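Local structure of glycosyl hydrolase family 88 (Pedobacter heparinus, 3WIW) at residues 181-186 with 256-261; 266-271 with 321-326; 64-69 with 367-372. The protein hydrolyses unsaturated glucuronyl saccharides released from heparin, as a GH88-family enzyme built on an alpha6/alpha6-barrel. All blocks are in the same frame, centred on the assembly; numbering follows the deposited sequence. Where two conformers were deposited one is given.

Contact 1: 181-186 with 256-261; sequences YLYWAG and TMSYKD
Tyr183 reaches from helix 175-188 to three side chains of helix 245-262, and as a residue it accounts for more than half of the surface buried here. The ring leaves the helix with CG anti to the carbonyl carbon, chi1 -67°, which sends it straight across the gap, hydroxyl foremost. That hydroxyl donates a hydrogen bond to Ser258, with OH 2.9 Å from OG. The short serine hydroxyl accepts from Tyr183 while also bonding the carbonyl oxygen of Gly254 in its own helix, so this buried group is satisfied on both counts. Nearer the root of the ring stands Asp261. Its OD2 approaches CD2 of Tyr183 to 3.5 Å, and its CB lies 3.7 Å from the same CD2, while the carboxylate plane is turned 80° from that of the ring. Aspartate suits this partly exposed position, where its carboxylate can keep contact with solvent. The two segments, both in helices of the alpha6/alpha6-barrel, run almost parallel, with 11° between their N-to-C directions. Their axes come no closer than 10.6 Å, wide for direct packing, and a long aromatic side chain can span the distance and still end in a polar group. Met257 fills in along the rim of the ring. Bent at chi2 and chi3, its flexible chain curls back until SD sits 3.7 Å from CE2 of Tyr183, in the ring plane, making a Met-aromatic contact at the edge. The sulfur is 4.8 Å from the ring centroid. Tyr183 also packs on Ala198 and Ala202 of helix 192-208, and its ring meets that of Phe195.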
ATOM      1  N   TYR A 181       9.431  -5.913   1.976  1.00 10.08           N
ATOM      2  CA  TYR A 181       9.723  -6.914   2.990  1.00  9.96           C
ATOM      3  C   TYR A 181      11.003  -7.683   2.663  1.00 10.01           C
ATOM      4  O   TYR A 181      11.887  -7.834   3.530  1.00 10.77           O
ATOM      5  CB  TYR A 181       8.542  -7.863   3.067  1.00 10.11           C
ATOM      6  CG  TYR A 181       8.544  -8.875   4.215  1.00  9.81           C
ATOM      7  CD1 TYR A 181       9.461  -8.842   5.278  1.00 10.84           C
ATOM      8  CD2 TYR A 181       7.559  -9.875   4.224  1.00 10.21           C
ATOM      9  CE1 TYR A 181       9.374  -9.800   6.312  1.00 11.07           C
ATOM     10  CE2 TYR A 181       7.454 -10.800   5.224  1.00 11.63           C
ATOM     11  CZ  TYR A 181       8.358 -10.773   6.265  1.00 11.12           C
ATOM     12  OH  TYR A 181       8.211 -11.711   7.255  1.00 12.08           O
ATOM     13  N   LEU A 182      11.154  -8.141   1.420  1.00 10.53           N
ATOM     14  CA  LEU A 182      12.336  -8.914   1.046  1.00 12.16           C
ATOM     15  C   LEU A 182      13.591  -8.063   0.940  1.00 11.07           C
ATOM     16  O   LEU A 182      14.675  -8.566   1.248  1.00 12.12           O
ATOM     17  CB  LEU A 182      12.120  -9.655  -0.264  1.00 14.01           C
ATOM     18  CG  LEU A 182      11.289 -10.923  -0.241  1.00 17.06           C
ATOM     19  CD1 LEU A 182      11.336 -11.584  -1.612  1.00 18.55           C
ATOM     20  CD2 LEU A 182      11.802 -11.865   0.830  1.00 17.69           C
ATOM     21  N   TYR A 183      13.500  -6.832   0.436  1.00 11.71           N
ATOM     22  CA  TYR A 183      14.698  -5.985   0.443  1.00 11.93           C
ATOM     23  C   TYR A 183      15.222  -5.818   1.866  1.00 12.50           C
ATOM     24  O   TYR A 183      16.423  -5.964   2.135  1.00 14.32           O
ATOM     25  CB  TYR A 183      14.419  -4.606  -0.131  1.00 12.30           C
ATOM     26  CG  TYR A 183      14.093  -4.525  -1.611  1.00 11.21           C
ATOM     27  CD1 TYR A 183      14.918  -5.089  -2.584  1.00 11.92           C
ATOM     28  CD2 TYR A 183      12.977  -3.799  -2.044  1.00 11.47           C
ATOM     29  CE1 TYR A 183      14.606  -4.962  -3.929  1.00 12.62           C
ATOM     30  CE2 TYR A 183      12.666  -3.679  -3.386  1.00 12.26           C
ATOM     31  CZ  TYR A 183      13.485  -4.252  -4.322  1.00 12.59           C
ATOM     32  OH  TYR A 183      13.188  -4.116  -5.660  1.00 13.14           O
ATOM     33  N   TRP A 184      14.313  -5.542   2.793  1.00 11.63           N
ATOM     34  CA  TRP A 184      14.666  -5.351   4.191  1.00 12.10           C
ATOM     35  C   TRP A 184      15.237  -6.641   4.774  1.00 11.60           C
ATOM     36  O   TRP A 184      16.288  -6.636   5.405  1.00 13.78           O
ATOM     37  CB  TRP A 184      13.439  -4.896   5.009  1.00 12.88           C
ATOM     38  CG  TRP A 184      13.715  -4.947   6.476  1.00 13.73           C
ATOM     39  CD1 TRP A 184      14.356  -4.001   7.225  1.00 15.41           C
ATOM     40  CD2 TRP A 184      13.436  -6.050   7.363  1.00 13.53           C
ATOM     41  NE1 TRP A 184      14.469  -4.446   8.527  1.00 16.37           N
ATOM     42  CE2 TRP A 184      13.912  -5.695   8.637  1.00 15.15           C
ATOM     43  CE3 TRP A 184      12.792  -7.285   7.201  1.00 14.02           C
ATOM     44  CZ2 TRP A 184      13.778  -6.538   9.756  1.00 15.17           C
ATOM     45  CZ3 TRP A 184      12.662  -8.134   8.311  1.00 14.93           C
ATOM     46  CH2 TRP A 184      13.160  -7.754   9.568  1.00 15.33           C
ATOM     47  N   ALA A 185      14.549  -7.757   4.553  1.00 11.59           N
ATOM     48  CA  ALA A 185      14.943  -9.029   5.167  1.00 12.52           C
ATOM     49  C   ALA A 185      16.268  -9.554   4.608  1.00 12.87           C
ATOM     50  O   ALA A 185      17.082 -10.116   5.342  1.00 13.74           O
ATOM     51  CB  ALA A 185      13.841 -10.055   4.965  1.00 11.32           C
ATOM     52  N   GLY A 186      16.496  -9.373   3.309  1.00 12.71           N
ATOM     53  CA  GLY A 186      17.738  -9.783   2.692  1.00 13.92           C
ATOM     54  C   GLY A 186      18.926  -9.134   3.368  1.00 15.09           C
ATOM     55  O   GLY A 186      19.947  -9.784   3.601  1.00 16.24           O
ATOM     56  N   THR A 256       9.339   3.660  -6.676  1.00  9.60           N
ATOM     57  CA  THR A 256       9.898   4.638  -5.754  1.00  9.95           C
ATOM     58  C   THR A 256      10.601   3.916  -4.594  1.00 10.15           C
ATOM     59  O   THR A 256      11.758   4.212  -4.262  1.00 10.46           O
ATOM     60  CB  THR A 256       8.795   5.587  -5.265  1.00 10.39           C
ATOM     61  OG1 THR A 256       8.234   6.267  -6.399  1.00 11.32           O
ATOM     62  CG2 THR A 256       9.370   6.585  -4.297  1.00 11.40           C
ATOM     63  N   MET A 257       9.909   2.939  -4.010  1.00  9.81           N
ATOM     64  CA  MET A 257      10.451   2.144  -2.912  1.00  9.93           C
ATOM     65  C   MET A 257      11.614   1.264  -3.393  1.00 10.59           C
ATOM     66  O   MET A 257      12.627   1.125  -2.688  1.00 10.84           O
ATOM     67  CB  MET A 257       9.317   1.345  -2.257  1.00 10.09           C
ATOM     68  CG  MET A 257       9.746   0.288  -1.250  1.00 10.53           C
ATOM     69  SD  MET A 257      10.237  -1.304  -1.991  1.00 11.16           S
ATOM     70  CE  MET A 257       8.675  -1.792  -2.729  1.00 14.45           C
ATOM     71  N   SER A 258      11.515   0.664  -4.585  1.00 10.81           N
ATOM     72  CA  SER A 258      12.627  -0.163  -5.081  1.00 10.92           C
ATOM     73  C   SER A 258      13.861   0.690  -5.301  1.00 10.95           C
ATOM     74  O   SER A 258      14.967   0.226  -5.045  1.00 12.32           O
ATOM     75  CB  SER A 258      12.255  -0.863  -6.381  1.00 10.53           C
ATOM     76  OG  SER A 258      11.337  -1.926  -6.144  1.00 11.39           O
ATOM     77  N   TYR A 259      13.695   1.927  -5.793  1.00 11.18           N
ATOM     78  CA  TYR A 259      14.831   2.843  -5.868  1.00 12.87           C
ATOM     79  C   TYR A 259      15.429   3.107  -4.484  1.00 13.08           C
ATOM     80  O   TYR A 259      16.645   3.022  -4.291  1.00 13.60           O
ATOM     81  CB  TYR A 259      14.506   4.152  -6.589  1.00 13.63           C
ATOM     82  CG  TYR A 259      15.728   5.055  -6.617  1.00 15.12           C
ATOM     83  CD1 TYR A 259      16.828   4.753  -7.420  1.00 15.89           C
ATOM     84  CD2 TYR A 259      15.817   6.162  -5.783  1.00 16.07           C
ATOM     85  CE1 TYR A 259      17.943   5.563  -7.432  1.00 16.99           C
ATOM     86  CE2 TYR A 259      16.932   6.989  -5.793  1.00 18.05           C
ATOM     87  CZ  TYR A 259      17.993   6.679  -6.616  1.00 18.98           C
ATOM     88  OH  TYR A 259      19.099   7.491  -6.628  1.00 21.92           O
ATOM     89  N   LYS A 260      14.579   3.428  -3.520  1.00 12.53           N
ATOM     90  CA  LYS A 260      15.036   3.739  -2.169  1.00 13.92           C
ATOM     91  C   LYS A 260      15.880   2.594  -1.604  1.00 14.21           C
ATOM     92  O   LYS A 260      16.920   2.828  -0.978  1.00 16.01           O
ATOM     93  CB  LYS A 260      13.820   3.992  -1.284  1.00 16.13           C
ATOM     94  CG  LYS A 260      14.103   4.418   0.146  1.00 20.06           C
ATOM     95  CD  LYS A 260      12.721   4.664   0.779  1.00 23.41           C
ATOM     96  CE  LYS A 260      12.730   5.390   2.102  1.00 25.60           C
ATOM     97  NZ  LYS A 260      11.306   5.497   2.546  1.00 25.55           N
ATOM     98  N   ASP A 261      15.442   1.362  -1.856  1.00 13.08           N
ATOM     99  CA  ASP A 261      16.060   0.197  -1.246  1.00 15.37           C
ATOM    100  C   ASP A 261      17.221  -0.406  -2.044  1.00 16.53           C
ATOM    101  O   ASP A 261      18.005  -1.157  -1.479  1.00 17.84           O
ATOM    102  CB  ASP A 261      14.997  -0.866  -0.984  1.00 16.99           C
ATOM    103  CG  ASP A 261      13.973  -0.439   0.065  1.00 20.26           C
ATOM    104  OD1 ASP A 261      14.136   0.618   0.715  1.00 20.46           O
ATOM    105  OD2 ASP A 261      12.995  -1.176   0.244  1.00 21.89           O
TER

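Contact 2: 266-271 with 321-326; sequences KFIEHA and TQVKDG
Ile268, in the conformer described, extends its longer branch fully, chi1 -165° and chi2 176°, and so carries the terminal CD1 away from helix 265-279 to meet Gln322 and Val323. On the far side, Val323 has CG1 anti to its carbonyl carbon, chi1 -59°, and it is this methyl that receives the isoleucine. CD1 of Ile268 lies 3.6 Å from CG1 of Val323, and CG1 of Ile268 follows at 4.0 Å from that same methyl. The two branched chains cross obliquely, methyl against methyl. Gln322 contributes its inner atoms: CB is 3.7 Å from CD1 of Ile268, and the backbone O of Gln322 is 3.6 Å from that CD1, a plain van der Waals approach. Beyond helix 306-322 the chain turns through Val323 into the short loop that leads to helix 327-340. In the alpha6/alpha6-barrel this places the contact between one helix and the connection joining two others, away from the predicted active-site residues. Isoleucine suits the place because its extended CG1-CD1 arm reaches the loop, while the side chain also packs on Tyr259 of helix 245-262 and Leu319 of helix 306-322. Valine offers a compact, apolar surface in the loop. Glutamine serves two needs, since its aliphatic root packs on Ile268 while, in one of its two conformers, its amide NE2 probably hydrogen-bonds to the backbone O of Thr256.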
ATOM      1  N   LYS A 266      17.530   2.788 -12.771  1.00 16.93           N
ATOM      2  CA  LYS A 266      16.466   2.351 -13.685  1.00 16.79           C
ATOM      3  C   LYS A 266      15.097   2.447 -13.001  1.00 13.82           C
ATOM      4  O   LYS A 266      14.082   2.787 -13.630  1.00 14.89           O
ATOM      5  CB  LYS A 266      16.671   0.923 -14.143  1.00 19.56           C
ATOM      6  CG  LYS A 266      17.842   0.757 -15.060  1.00 22.98           C
ATOM      7  CD  LYS A 266      18.022  -0.705 -15.419  1.00 26.33           C
ATOM      8  CE  LYS A 266      19.195  -0.891 -16.367  1.00 29.39           C
ATOM      9  NZ  LYS A 266      19.264  -2.293 -16.866  1.00 31.60           N
ATOM     10  N   PHE A 267      15.057   2.183 -11.700  1.00 13.11           N
ATOM     11  CA  PHE A 267      13.805   2.235 -10.967  1.00 12.02           C
ATOM     12  C   PHE A 267      13.293   3.664 -10.774  1.00 12.77           C
ATOM     13  O   PHE A 267      12.095   3.910 -10.874  1.00 12.74           O
ATOM     14  CB  PHE A 267      13.956   1.538  -9.618  1.00 11.55           C
ATOM     15  CG  PHE A 267      14.241   0.063  -9.710  1.00 12.11           C
ATOM     16  CD1 PHE A 267      13.741  -0.720 -10.751  1.00 13.14           C
ATOM     17  CD2 PHE A 267      15.007  -0.553  -8.724  1.00 14.15           C
ATOM     18  CE1 PHE A 267      14.003  -2.101 -10.783  1.00 14.09           C
ATOM     19  CE2 PHE A 267      15.284  -1.912  -8.771  1.00 13.69           C
ATOM     20  CZ  PHE A 267      14.775  -2.687  -9.791  1.00 14.37           C
ATOM     21  N   ILE A 268      14.179   4.613 -10.476  0.67 14.20           N
ATOM     22  CA  ILE A 268      13.728   5.996 -10.310  0.67 15.10           C
ATOM     23  C   ILE A 268      13.279   6.584 -11.655  0.67 13.45           C
ATOM     24  O   ILE A 268      12.292   7.327 -11.728  0.67 14.19           O
ATOM     25  CB  ILE A 268      14.766   6.902  -9.580  0.67 16.59           C
ATOM     26  CG1 ILE A 268      14.116   8.206  -9.107  0.67 17.95           C
ATOM     27  CG2 ILE A 268      15.961   7.214 -10.457  0.67 17.38           C
ATOM     28  CD1 ILE A 268      15.075   9.086  -8.304  0.67 18.91           C
ATOM     29  N   GLU A 269      13.989   6.240 -12.724  0.67 13.58           N
ATOM     30  CA  GLU A 269      13.573   6.683 -14.052  0.67 15.59           C
ATOM     31  C   GLU A 269      12.179   6.151 -14.348  0.67 13.60           C
ATOM     32  O   GLU A 269      11.309   6.879 -14.824  0.67 12.56           O
ATOM     33  CB  GLU A 269      14.556   6.202 -15.119  0.67 19.97           C
ATOM     34  CG  GLU A 269      15.950   6.812 -15.001  0.67 24.74           C
ATOM     35  CD  GLU A 269      17.023   6.033 -15.764  0.67 29.16           C
ATOM     36  OE1 GLU A 269      16.714   4.951 -16.318  0.67 31.05           O
ATOM     37  OE2 GLU A 269      18.176   6.506 -15.808  0.67 30.85           O
ATOM     38  N   HIS A 270      11.949   4.880 -14.044  1.00 12.79           N
ATOM     39  CA  HIS A 270      10.636   4.289 -14.294  1.00 11.32           C
ATOM     40  C   HIS A 270       9.568   4.955 -13.426  1.00 10.92           C
ATOM     41  O   HIS A 270       8.474   5.285 -13.913  1.00 11.91           O
ATOM     42  CB  HIS A 270      10.679   2.786 -14.090  1.00 10.94           C
ATOM     43  CG  HIS A 270       9.540   2.059 -14.723  1.00 11.56           C
ATOM     44  ND1 HIS A 270       9.329   2.049 -16.089  1.00 12.50           N
ATOM     45  CD2 HIS A 270       8.557   1.307 -14.181  1.00 12.73           C
ATOM     46  CE1 HIS A 270       8.263   1.317 -16.356  1.00 12.80           C
ATOM     47  NE2 HIS A 270       7.766   0.871 -15.214  1.00 12.60           N
ATOM     48  N   ALA A 271       9.894   5.212 -12.165  1.00 11.26           N
ATOM     49  CA  ALA A 271       8.983   5.917 -11.276  1.00 10.18           C
ATOM     50  C   ALA A 271       8.574   7.289 -11.826  1.00 10.73           C
ATOM     51  O   ALA A 271       7.393   7.667 -11.752  1.00 11.11           O
ATOM     52  CB  ALA A 271       9.554   6.044  -9.874  1.00 11.30           C
ATOM     53  N   THR A 321      11.976  13.495  -2.758  1.00 15.10           N
ATOM     54  CA  THR A 321      13.254  13.598  -2.046  1.00 17.57           C
ATOM     55  C   THR A 321      14.383  12.875  -2.765  1.00 18.47           C
ATOM     56  O   THR A 321      15.557  13.033  -2.404  1.00 21.22           O
ATOM     57  CB  THR A 321      13.154  13.045  -0.608  1.00 19.45           C
ATOM     58  OG1 THR A 321      12.985  11.617  -0.648  1.00 20.99           O
ATOM     59  CG2 THR A 321      11.985  13.697   0.130  1.00 20.25           C
ATOM     60  N   GLN A 322      14.035  12.060  -3.759  0.56 16.92           N
ATOM     61  CA  GLN A 322      15.007  11.211  -4.455  0.56 17.75           C
ATOM     62  C   GLN A 322      15.505  11.829  -5.754  0.56 20.23           C
ATOM     63  O   GLN A 322      16.640  11.594  -6.168  0.56 21.24           O
ATOM     64  CB  GLN A 322      14.391   9.849  -4.776  0.56 17.51           C
ATOM     65  CG  GLN A 322      13.977   9.042  -3.581  0.56 17.34           C
ATOM     66  CD  GLN A 322      13.053   7.912  -3.970  0.56 17.21           C
ATOM     67  OE1 GLN A 322      12.454   7.914  -5.050  0.56 17.95           O
ATOM     68  NE2 GLN A 322      12.920   6.950  -3.098  0.56 16.12           N
ATOM     69  N   VAL A 323      14.653  12.617  -6.398  1.00 22.22           N
ATOM     70  CA  VAL A 323      14.950  13.133  -7.737  1.00 24.45           C
ATOM     71  C   VAL A 323      15.643  14.483  -7.703  1.00 29.02           C
ATOM     72  O   VAL A 323      15.708  15.127  -6.661  1.00 29.50           O
ATOM     73  CB  VAL A 323      13.668  13.301  -8.598  1.00 23.02           C
ATOM     74  CG1 VAL A 323      12.936  11.976  -8.768  1.00 22.93           C
ATOM     75  CG2 VAL A 323      12.760  14.350  -7.988  1.00 22.16           C
ATOM     76  N   LYS A 324      16.117  14.899  -8.875  1.00 32.74           N
ATOM     77  CA  LYS A 324      16.834  16.152  -9.080  1.00 38.83           C
ATOM     78  C   LYS A 324      15.992  17.381  -8.730  1.00 39.94           C
ATOM     79  O   LYS A 324      16.424  18.240  -7.961  1.00 41.69           O
ATOM     80  CB  LYS A 324      17.298  16.232 -10.539  1.00 43.05           C
ATOM     81  CG  LYS A 324      18.679  16.812 -10.734  1.00 47.23           C
ATOM     82  CD  LYS A 324      19.397  16.157 -11.912  1.00 49.89           C
ATOM     83  CE  LYS A 324      18.687  16.419 -13.237  1.00 51.86           C
ATOM     84  NZ  LYS A 324      19.382  15.725 -14.367  1.00 53.11           N
ATOM     85  N   ASP A 325      14.802  17.474  -9.305  1.00 37.75           N
ATOM     86  CA  ASP A 325      13.892  18.566  -8.949  1.00 36.65           C
ATOM     87  C   ASP A 325      12.508  18.022  -8.600  1.00 30.22           C
ATOM     88  O   ASP A 325      11.690  17.685  -9.460  1.00 30.34           O
ATOM     89  CB  ASP A 325      13.860  19.677 -10.007  1.00 41.86           C
ATOM     90  CG  ASP A 325      13.226  19.243 -11.310  1.00 46.02           C
ATOM     91  OD1 ASP A 325      13.379  18.060 -11.683  1.00 47.55           O
ATOM     92  OD2 ASP A 325      12.575  20.094 -11.959  1.00 47.44           O
ATOM     93  N   GLY A 326      12.269  17.918  -7.304  1.00 24.28           N
ATOM     94  CA  GLY A 326      11.138  17.159  -6.826  1.00 21.27           C
ATOM     95  C   GLY A 326       9.920  17.994  -6.487  1.00 18.04           C
ATOM     96  O   GLY A 326       8.925  17.424  -6.065  1.00 17.70           O
TER

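Contact 3: 64-69 with 367-372; sequences TVRLAP and NSEIDT
Arg66 and Glu369 cross at about a right angle, the arginine rising from strand 65-68 and the glutamate reaching from the loop before helix 375-392. Arg66 is stretched from CG to NE, with CG anti to the backbone N (chi1 177°), bringing its guanidinium beside the carboxylate. The two flat groups are inclined by 34°. OE2 of Glu369 lies 3.7 Å from NH2 of Arg66 and 3.8 Å from its CD, well out of the guanidinium plane, so no N-H points at it. Ser368 OG stands loosely at the guanidinium edge, 4.3 Å from NH2. Firmer partners of OE2 lie on strand 55-59, antiparallel to 65-68: Arg57 NE in a salt bridge and Ser58 OG in a hydrogen bond. The side chain of Ser368 is about 7 Å from a bound EPE buffer molecule, and that of Glu369 about 7 Å from that of Arg246, predicted to bind substrate, so the contact probably borders the substrate pocket. Long arginine and glutamate chains suit this wide surface gap. The chemistry implies a long, purely electrostatic salt bridge: Glu369 probably offsets the like charges of Arg66 and Arg57, whose NH1 atoms lie close.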
ATOM      1  N   THR A  64     -22.456  -2.290   9.111  1.00 18.98           N
ATOM      2  CA  THR A  64     -21.617  -3.119   9.987  1.00 17.75           C
ATOM      3  C   THR A  64     -20.167  -3.185   9.483  1.00 15.22           C
ATOM      4  O   THR A  64     -19.872  -2.863   8.327  1.00 15.59           O
ATOM      5  CB  THR A  64     -22.176  -4.552  10.125  1.00 19.47           C
ATOM      6  OG1 THR A  64     -22.198  -5.172   8.832  1.00 20.58           O
ATOM      7  CG2 THR A  64     -23.583  -4.556  10.736  1.00 19.66           C
ATOM      8  N   VAL A  65     -19.256  -3.616  10.342  1.00 14.31           N
ATOM      9  CA  VAL A  65     -17.844  -3.615   9.985  1.00 13.35           C
ATOM     10  C   VAL A  65     -17.397  -4.992   9.503  1.00 12.57           C
ATOM     11  O   VAL A  65     -17.647  -6.010  10.168  1.00 14.72           O
ATOM     12  CB  VAL A  65     -16.977  -3.179  11.170  1.00 13.74           C
ATOM     13  CG1 VAL A  65     -15.510  -3.215  10.784  1.00 13.31           C
ATOM     14  CG2 VAL A  65     -17.369  -1.787  11.626  1.00 14.58           C
ATOM     15  N   ARG A  66     -16.781  -5.031   8.327  1.00 11.02           N
ATOM     16  CA  ARG A  66     -16.125  -6.245   7.842  1.00 11.55           C
ATOM     17  C   ARG A  66     -14.787  -6.366   8.535  1.00 11.42           C
ATOM     18  O   ARG A  66     -13.998  -5.421   8.537  1.00 10.99           O
ATOM     19  CB  ARG A  66     -15.919  -6.191   6.331  1.00 11.69           C
ATOM     20  CG  ARG A  66     -15.175  -7.385   5.788  1.00 11.93           C
ATOM     21  CD  ARG A  66     -15.140  -7.383   4.272  1.00 12.46           C
ATOM     22  NE  ARG A  66     -14.320  -8.485   3.776  1.00 14.02           N
ATOM     23  CZ  ARG A  66     -14.192  -8.803   2.495  1.00 15.13           C
ATOM     24  NH1 ARG A  66     -13.421  -9.818   2.140  1.00 16.66           N
ATOM     25  NH2 ARG A  66     -14.855  -8.120   1.577  1.00 16.52           N
ATOM     26  N   LEU A  67     -14.535  -7.533   9.121  1.00 12.18           N
ATOM     27  CA  LEU A  67     -13.310  -7.791   9.875  1.00 12.56           C
ATOM     28  C   LEU A  67     -12.335  -8.674   9.089  1.00 13.20           C
ATOM     29  O   LEU A  67     -12.752  -9.495   8.256  1.00 14.81           O
ATOM     30  CB  LEU A  67     -13.634  -8.451  11.233  1.00 13.37           C
ATOM     31  CG  LEU A  67     -14.603  -7.673  12.128  1.00 13.05           C
ATOM     32  CD1 LEU A  67     -14.992  -8.486  13.339  1.00 14.28           C
ATOM     33  CD2 LEU A  67     -13.968  -6.346  12.532  1.00 14.14           C
ATOM     34  N   ALA A  68     -11.044  -8.501   9.370  1.00 12.11           N
ATOM     35  CA  ALA A  68      -9.965  -9.197   8.681  1.00 11.57           C
ATOM     36  C   ALA A  68      -9.240 -10.104   9.681  1.00 11.70           C
ATOM     37  O   ALA A  68      -8.396  -9.644  10.451  1.00 12.50           O
ATOM     38  CB  ALA A  68      -8.996  -8.193   8.098  1.00 11.33           C
ATOM     39  N   PRO A  69      -9.559 -11.403   9.678  1.00 12.67           N
ATOM     40  CA  PRO A  69      -8.795 -12.365  10.489  1.00 14.10           C
ATOM     41  C   PRO A  69      -7.366 -12.551   9.918  1.00 13.56           C
ATOM     42  O   PRO A  69      -7.015 -11.968   8.891  1.00 12.10           O
ATOM     43  CB  PRO A  69      -9.628 -13.652  10.360  1.00 15.59           C
ATOM     44  CG  PRO A  69     -10.236 -13.538   8.995  1.00 18.49           C
ATOM     45  CD  PRO A  69     -10.564 -12.065   8.821  1.00 14.98           C
ATOM     46  N   ASN A 367     -18.840  -5.802  -7.345  1.00 11.66           N
ATOM     47  CA  ASN A 367     -19.759  -5.206  -6.377  1.00 11.85           C
ATOM     48  C   ASN A 367     -19.225  -5.360  -4.954  1.00 12.60           C
ATOM     49  O   ASN A 367     -19.961  -5.712  -4.019  1.00 13.96           O
ATOM     50  CB  ASN A 367     -21.166  -5.817  -6.485  1.00 12.18           C
ATOM     51  CG  ASN A 367     -22.190  -5.043  -5.691  1.00 13.87           C
ATOM     52  OD1 ASN A 367     -22.025  -3.837  -5.468  1.00 15.21           O
ATOM     53  ND2 ASN A 367     -23.244  -5.727  -5.233  1.00 15.57           N
ATOM     54  N   SER A 368     -17.935  -5.085  -4.780  1.00 11.88           N
ATOM     55  CA  SER A 368     -17.273  -5.344  -3.511  1.00 12.42           C
ATOM     56  C   SER A 368     -16.607  -4.086  -2.994  1.00 10.71           C
ATOM     57  O   SER A 368     -15.748  -3.498  -3.668  1.00 11.35           O
ATOM     58  CB  SER A 368     -16.239  -6.447  -3.695  1.00 15.32           C
ATOM     59  OG  SER A 368     -15.589  -6.721  -2.472  1.00 17.43           O
ATOM     60  N   GLU A 369     -17.000  -3.680  -1.786  1.00 10.15           N
ATOM     61  CA  GLU A 369     -16.365  -2.551  -1.106  1.00 10.09           C
ATOM     62  C   GLU A 369     -16.354  -1.294  -1.969  1.00 10.36           C
ATOM     63  O   GLU A 369     -15.324  -0.641  -2.136  1.00  9.60           O
ATOM     64  CB  GLU A 369     -14.949  -2.945  -0.625  1.00  9.89           C
ATOM     65  CG  GLU A 369     -14.987  -4.018   0.483  1.00 10.96           C
ATOM     66  CD  GLU A 369     -13.631  -4.544   0.908  1.00 10.88           C
ATOM     67  OE1 GLU A 369     -12.763  -4.743   0.038  1.00 11.10           O
ATOM     68  OE2 GLU A 369     -13.408  -4.762   2.127  1.00 10.66           O
ATOM     69  N   ILE A 370     -17.514  -0.938  -2.497  1.00 10.95           N
ATOM     70  CA  ILE A 370     -17.611   0.264  -3.307  1.00 11.92           C
ATOM     71  C   ILE A 370     -17.977   1.445  -2.421  1.00 12.12           C
ATOM     72  O   ILE A 370     -19.045   1.459  -1.801  1.00 13.81           O
ATOM     73  CB  ILE A 370     -18.662   0.136  -4.429  1.00 13.01           C
ATOM     74  CG1 ILE A 370     -18.333  -1.048  -5.355  1.00 14.07           C
ATOM     75  CG2 ILE A 370     -18.735   1.439  -5.220  1.00 13.75           C
ATOM     76  CD1 ILE A 370     -19.486  -1.398  -6.308  1.00 15.78           C
ATOM     77  N   ASP A 371     -17.089   2.434  -2.370  1.00 10.54           N
ATOM     78  CA  ASP A 371     -17.331   3.701  -1.661  1.00 11.53           C
ATOM     79  C   ASP A 371     -17.438   3.468  -0.154  1.00 11.59           C
ATOM     80  O   ASP A 371     -18.457   3.750   0.468  1.00 14.68           O
ATOM     81  CB  ASP A 371     -18.544   4.490  -2.224  1.00 13.11           C
ATOM     82  CG  ASP A 371     -18.566   5.914  -1.728  1.00 17.23           C
ATOM     83  OD1 ASP A 371     -17.582   6.363  -1.133  1.00 20.96           O
ATOM     84  OD2 ASP A 371     -19.568   6.612  -1.900  1.00 17.16           O
ATOM     85  N   THR A 372     -16.364   2.945   0.430  1.00 10.74           N
ATOM     86  CA  THR A 372     -16.285   2.582   1.837  1.00 10.79           C
ATOM     87  C   THR A 372     -14.895   2.951   2.330  1.00 10.10           C
ATOM     88  O   THR A 372     -13.938   2.973   1.547  1.00  9.32           O
ATOM     89  CB  THR A 372     -16.445   1.008   2.043  1.00 13.29           C
ATOM     90  OG1 THR A 372     -16.062   0.636   3.381  1.00 14.37           O
ATOM     91  CG2 THR A 372     -15.524   0.221   1.142  1.00 15.01           C
TER

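In the fold
From the N terminus, strand 65-68 opens the longest loop, which contact 3 closes only when the chain arrives at 367-372, shortly before helix 375-392. Contacts 1 and 2 both nest within it, one after the other: helix 175-188 is joined to helix 245-262 by contact 1, and contact 2 then closes the loop that starts in helix 265-279 when the chain reaches 321-326. These two contacts touch, their centres 15 Å apart, through Ser258 with Phe267 and Tyr259 with Ile268. Contact 3 lies across the chain's centre from both, about 30 Å from contact 1 and 35 Å from contact 2 between centres, tying the N-terminal hairpin to the late loop.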